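Local coordinates for protein multi-copper Oxidase CueO (Ochrobactrum, PDB 6EVG) that probably oxidises phenolic substrates with its copper centres as a laccase-like multicopper oxidase, with activity towards lignin model compounds and lignosulfonate, at residues Pro163-Asp177 / Ile219-Phe233. Numbering follows the deposited sequence.
Sequences PEDYGVDDIPLVLQD and IVRLRILNGANARNF
Strands 170-177 and 219-226 pair in parallel, from Asp170 beside Arg221 to Leu175 beside Asn226. Backbone bonds alternate between partners: Ile171 N to Arg221 O, Arg223 N to Ile171 O, and onward to Gly227 N on Leu175 O.

Charges gather on the face of Asp170. Arg223 makes a side-on salt bridge to Asp170: Arg223 NE to Asp170 OD1 and Arg223 NH2 to Asp170 OD2, each 2.8 Å and each on a syn lone pair. The planes are nearly coplanar, 17° apart. CG of Asp170 is anti to the backbone N (chi1 179°), which carries the carboxylate to Arg223. Without the guanidinium, as with an alanine in place of Arg223, the buried Asp170 carboxylate would probably lose both of these bonds. Arg223 NH2 lies over the face of the Arg221 guanidinium, 3.3 Å above its plane. Arg221 NH1 reaches Pro163 O at 2.9 Å, and the same guanidinium also makes salt bridges to Glu271 and Asp157. At the far end, Arg231, in the loop after strand 219-226, makes a salt bridge through NE to Asp177 OD2 at 2.8 Å, from above the carboxylate plane.

Ile171, Leu173, Leu175, Leu222 and Ile224 point to the other face. Leu175 CD1 touches Ile224 CG2 at 3.7 Å. Leu175 CB sits over a face of the Phe233 ring, a CH-pi contact of 3.8 Å to the centroid.

These are neighbouring parallel strands in a mixed beta-sheet of a cupredoxin-like domain, as in multicopper oxidases.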
# COMPACT_ATOMS: atom_id res chain seq x y z
N PRO A 163 11.59 -16.58 -7.73
CA PRO A 163 12.86 -15.90 -7.41
C PRO A 163 12.79 -15.38 -5.97
O PRO A 163 11.74 -14.88 -5.59
CB PRO A 163 12.91 -14.77 -8.44
CG PRO A 163 11.99 -15.17 -9.56
CD PRO A 163 10.90 -15.91 -8.87
N GLU A 164 13.89 -15.46 -5.25
CA GLU A 164 13.92 -15.08 -3.85
C GLU A 164 15.26 -14.53 -3.38
O GLU A 164 15.44 -14.41 -2.14
CB GLU A 164 13.42 -16.25 -2.98
CG GLU A 164 14.33 -17.44 -2.98
CD GLU A 164 14.07 -18.49 -1.94
OE1 GLU A 164 13.28 -18.21 -1.06
OE2 GLU A 164 14.65 -19.56 -1.99
N ASP A 165 16.14 -14.14 -4.30
CA ASP A 165 17.45 -13.58 -3.87
C ASP A 165 17.30 -12.06 -3.77
O ASP A 165 17.29 -11.36 -4.79
CB ASP A 165 18.52 -13.98 -4.93
CG ASP A 165 19.93 -13.76 -4.53
OD1 ASP A 165 20.15 -13.23 -3.43
OD2 ASP A 165 20.86 -14.10 -5.33
N TYR A 166 17.15 -11.57 -2.57
CA TYR A 166 16.83 -10.17 -2.33
C TYR A 166 17.82 -9.24 -2.94
O TYR A 166 19.04 -9.34 -2.73
CB TYR A 166 16.72 -9.89 -0.80
CG TYR A 166 16.24 -8.45 -0.54
CD1 TYR A 166 14.99 -8.05 -0.94
CD2 TYR A 166 17.06 -7.51 0.02
CE1 TYR A 166 14.51 -6.76 -0.74
CE2 TYR A 166 16.59 -6.21 0.24
CZ TYR A 166 15.36 -5.83 -0.14
OH TYR A 166 14.86 -4.56 0.04
N GLY A 167 17.31 -8.28 -3.71
CA GLY A 167 18.11 -7.34 -4.40
C GLY A 167 18.79 -7.77 -5.68
O GLY A 167 19.43 -6.97 -6.33
N VAL A 168 18.61 -9.04 -6.02
CA VAL A 168 19.20 -9.63 -7.23
C VAL A 168 18.08 -9.97 -8.21
O VAL A 168 17.97 -9.39 -9.30
CB VAL A 168 20.09 -10.83 -6.92
CG1 VAL A 168 20.68 -11.39 -8.19
CG2 VAL A 168 21.19 -10.49 -5.91
N ASP A 169 17.26 -10.94 -7.84
CA ASP A 169 16.12 -11.31 -8.65
C ASP A 169 14.78 -11.19 -7.91
O ASP A 169 13.79 -11.61 -8.40
CB ASP A 169 16.28 -12.72 -9.27
CG ASP A 169 16.31 -13.80 -8.25
OD1 ASP A 169 16.09 -13.53 -7.05
OD2 ASP A 169 16.56 -14.98 -8.67
N ASP A 170 14.80 -10.53 -6.74
CA ASP A 170 13.59 -10.27 -5.93
C ASP A 170 13.77 -8.82 -5.46
O ASP A 170 14.57 -8.57 -4.56
CB ASP A 170 13.52 -11.26 -4.79
CG ASP A 170 12.34 -11.07 -3.90
OD1 ASP A 170 11.42 -10.26 -4.23
OD2 ASP A 170 12.26 -11.79 -2.85
N ILE A 171 13.06 -7.89 -6.12
CA ILE A 171 13.32 -6.49 -6.00
C ILE A 171 12.03 -5.74 -5.67
O ILE A 171 11.06 -5.86 -6.39
CB ILE A 171 13.90 -5.91 -7.34
CG1 ILE A 171 15.20 -6.66 -7.72
CG2 ILE A 171 14.13 -4.43 -7.24
CD1 ILE A 171 15.68 -6.39 -9.11
N PRO A 172 12.02 -4.97 -4.57
CA PRO A 172 10.84 -4.14 -4.25
C PRO A 172 10.90 -2.82 -5.02
O PRO A 172 11.97 -2.22 -5.15
CB PRO A 172 10.98 -3.90 -2.74
CG PRO A 172 12.47 -3.87 -2.54
CD PRO A 172 13.07 -4.83 -3.54
N LEU A 173 9.70 -2.40 -5.48
CA LEU A 173 9.55 -1.13 -6.20
C LEU A 173 8.43 -0.35 -5.53
O LEU A 173 7.25 -0.72 -5.63
CB LEU A 173 9.18 -1.33 -7.67
CG LEU A 173 10.16 -2.21 -8.49
CD1 LEU A 173 9.58 -2.35 -9.93
CD2 LEU A 173 11.57 -1.65 -8.52
N VAL A 174 8.78 0.77 -4.91
CA VAL A 174 7.81 1.66 -4.28
C VAL A 174 7.61 2.85 -5.23
O VAL A 174 8.52 3.69 -5.41
CB VAL A 174 8.29 2.14 -2.88
CG1 VAL A 174 7.25 3.06 -2.29
CG2 VAL A 174 8.61 0.95 -2.00
N LEU A 175 6.42 2.89 -5.81
CA LEU A 175 6.08 3.90 -6.81
C LEU A 175 5.44 5.10 -6.12
O LEU A 175 4.44 4.91 -5.37
CB LEU A 175 5.10 3.33 -7.83
CG LEU A 175 5.44 1.99 -8.48
CD1 LEU A 175 4.39 1.57 -9.49
CD2 LEU A 175 6.83 1.99 -9.15
N GLN A 176 5.96 6.30 -6.36
CA GLN A 176 5.42 7.52 -5.75
C GLN A 176 5.52 8.67 -6.75
O GLN A 176 6.07 8.53 -7.85
CB GLN A 176 6.10 7.86 -4.43
CG GLN A 176 5.93 6.81 -3.37
CD GLN A 176 6.77 7.07 -2.15
OE1 GLN A 176 8.01 7.24 -2.24
NE2 GLN A 176 6.10 7.11 -0.98
N ASP A 177 4.98 9.82 -6.38
CA ASP A 177 5.11 11.03 -7.13
C ASP A 177 5.40 12.22 -6.24
O ASP A 177 5.21 12.17 -5.03
CB ASP A 177 3.91 11.30 -8.06
CG ASP A 177 2.57 11.56 -7.41
OD1 ASP A 177 2.41 11.23 -6.22
OD2 ASP A 177 1.64 12.08 -8.12
N ILE A 219 14.23 -14.98 -14.85
CA ILE A 219 12.93 -14.53 -14.29
C ILE A 219 13.20 -13.75 -13.01
O ILE A 219 13.90 -14.21 -12.08
CB ILE A 219 12.04 -15.75 -13.98
CG1 ILE A 219 11.82 -16.69 -15.12
CG2 ILE A 219 10.71 -15.26 -13.37
CD1 ILE A 219 11.20 -16.09 -16.25
N VAL A 220 12.64 -12.53 -12.95
CA VAL A 220 12.82 -11.62 -11.84
C VAL A 220 11.47 -11.32 -11.23
O VAL A 220 10.49 -11.06 -11.91
CB VAL A 220 13.52 -10.35 -12.34
CG1 VAL A 220 13.55 -9.23 -11.29
CG2 VAL A 220 14.92 -10.68 -12.80
N ARG A 221 11.44 -11.32 -9.89
CA ARG A 221 10.26 -10.96 -9.10
C ARG A 221 10.34 -9.50 -8.70
O ARG A 221 11.34 -9.08 -8.09
CB ARG A 221 10.23 -11.86 -7.89
CG ARG A 221 9.12 -11.73 -6.90
CD ARG A 221 9.41 -12.79 -5.76
NE ARG A 221 8.31 -12.94 -4.85
CZ ARG A 221 8.36 -13.88 -3.89
NH1 ARG A 221 9.45 -14.68 -3.82
NH2 ARG A 221 7.36 -13.99 -3.05
N LEU A 222 9.29 -8.74 -9.04
CA LEU A 222 9.18 -7.33 -8.65
C LEU A 222 8.01 -7.26 -7.69
O LEU A 222 6.89 -7.66 -7.99
CB LEU A 222 8.90 -6.45 -9.88
CG LEU A 222 9.93 -6.58 -11.03
CD1 LEU A 222 9.47 -5.77 -12.24
CD2 LEU A 222 11.30 -6.13 -10.59
N ARG A 223 8.29 -6.72 -6.48
CA ARG A 223 7.28 -6.57 -5.44
C ARG A 223 6.90 -5.10 -5.46
O ARG A 223 7.66 -4.24 -5.01
CB ARG A 223 7.79 -7.02 -4.10
CG ARG A 223 8.28 -8.47 -4.08
CD ARG A 223 8.37 -9.01 -2.71
NE ARG A 223 9.13 -10.23 -2.59
CZ ARG A 223 8.88 -11.20 -1.71
NH1 ARG A 223 7.71 -11.25 -1.08
NH2 ARG A 223 9.81 -12.08 -1.49
N ILE A 224 5.73 -4.78 -6.05
CA ILE A 224 5.36 -3.41 -6.40
C ILE A 224 4.31 -2.91 -5.38
O ILE A 224 3.29 -3.53 -5.17
CB ILE A 224 4.78 -3.32 -7.81
CG1 ILE A 224 5.77 -3.96 -8.84
CG2 ILE A 224 4.52 -1.85 -8.15
CD1 ILE A 224 5.24 -3.98 -10.28
N LEU A 225 4.64 -1.76 -4.79
CA LEU A 225 3.74 -1.03 -3.89
C LEU A 225 3.48 0.37 -4.50
O LEU A 225 4.42 1.06 -4.90
CB LEU A 225 4.41 -0.84 -2.52
CG LEU A 225 3.74 0.19 -1.59
CD1 LEU A 225 2.37 -0.22 -1.10
CD2 LEU A 225 4.66 0.43 -0.40
N ASN A 226 2.19 0.80 -4.50
CA ASN A 226 1.90 2.21 -4.74
C ASN A 226 1.88 2.93 -3.40
O ASN A 226 0.97 2.70 -2.59
CB ASN A 226 0.57 2.36 -5.48
CG ASN A 226 0.23 3.80 -5.70
OD1 ASN A 226 0.77 4.71 -5.10
ND2 ASN A 226 -0.73 4.03 -6.65
N GLY A 227 2.92 3.73 -3.16
CA GLY A 227 3.03 4.49 -1.94
C GLY A 227 2.69 5.99 -2.07
O GLY A 227 3.06 6.77 -1.18
N ALA A 228 2.03 6.36 -3.16
CA ALA A 228 1.72 7.76 -3.42
C ALA A 228 0.51 8.22 -2.58
O ALA A 228 -0.27 7.41 -2.08
CB ALA A 228 1.38 7.96 -4.88
N ASN A 229 0.36 9.56 -2.46
CA ASN A 229 -0.81 10.10 -1.78
C ASN A 229 -2.11 9.76 -2.47
O ASN A 229 -3.13 9.59 -1.83
CB ASN A 229 -0.69 11.62 -1.64
CG ASN A 229 0.21 12.05 -0.51
OD1 ASN A 229 1.31 11.53 -0.33
ND2 ASN A 229 -0.27 13.04 0.28
N ALA A 230 -2.07 9.77 -3.81
CA ALA A 230 -3.33 9.78 -4.59
C ALA A 230 -3.22 9.16 -5.97
O ALA A 230 -4.18 8.56 -6.44
CB ALA A 230 -3.89 11.18 -4.72
N ARG A 231 -2.09 9.35 -6.65
CA ARG A 231 -1.92 8.91 -8.02
C ARG A 231 -2.14 7.41 -8.14
O ARG A 231 -1.56 6.64 -7.35
CB ARG A 231 -0.52 9.24 -8.49
CG ARG A 231 -0.19 8.82 -9.91
CD ARG A 231 1.16 9.31 -10.38
NE ARG A 231 1.22 10.74 -10.57
CZ ARG A 231 0.95 11.39 -11.70
NH1 ARG A 231 0.56 10.70 -12.78
NH2 ARG A 231 1.08 12.69 -11.78
N ASN A 232 -2.87 6.97 -9.17
CA ASN A 232 -2.93 5.58 -9.58
C ASN A 232 -1.88 5.35 -10.66
O ASN A 232 -1.68 6.19 -11.56
CB ASN A 232 -4.28 5.21 -10.14
CG ASN A 232 -5.38 5.41 -9.13
OD1 ASN A 232 -5.27 4.96 -7.99
ND2 ASN A 232 -6.47 6.08 -9.54
N PHE A 233 -1.17 4.22 -10.58
CA PHE A 233 -0.23 3.84 -11.61
C PHE A 233 -0.85 2.78 -12.48
O PHE A 233 -1.62 1.94 -12.02
CB PHE A 233 1.10 3.35 -10.99
CG PHE A 233 1.85 4.43 -10.29
CD1 PHE A 233 2.65 5.31 -10.95
CD2 PHE A 233 1.71 4.61 -8.90
CE1 PHE A 233 3.33 6.33 -10.32
CE2 PHE A 233 2.34 5.66 -8.26
CZ PHE A 233 3.16 6.50 -8.95
O HOH W 1 16.14 -15.66 -11.42
O HOH W 2 -0.17 11.15 -5.50
O HOH W 3 2.45 11.27 -3.42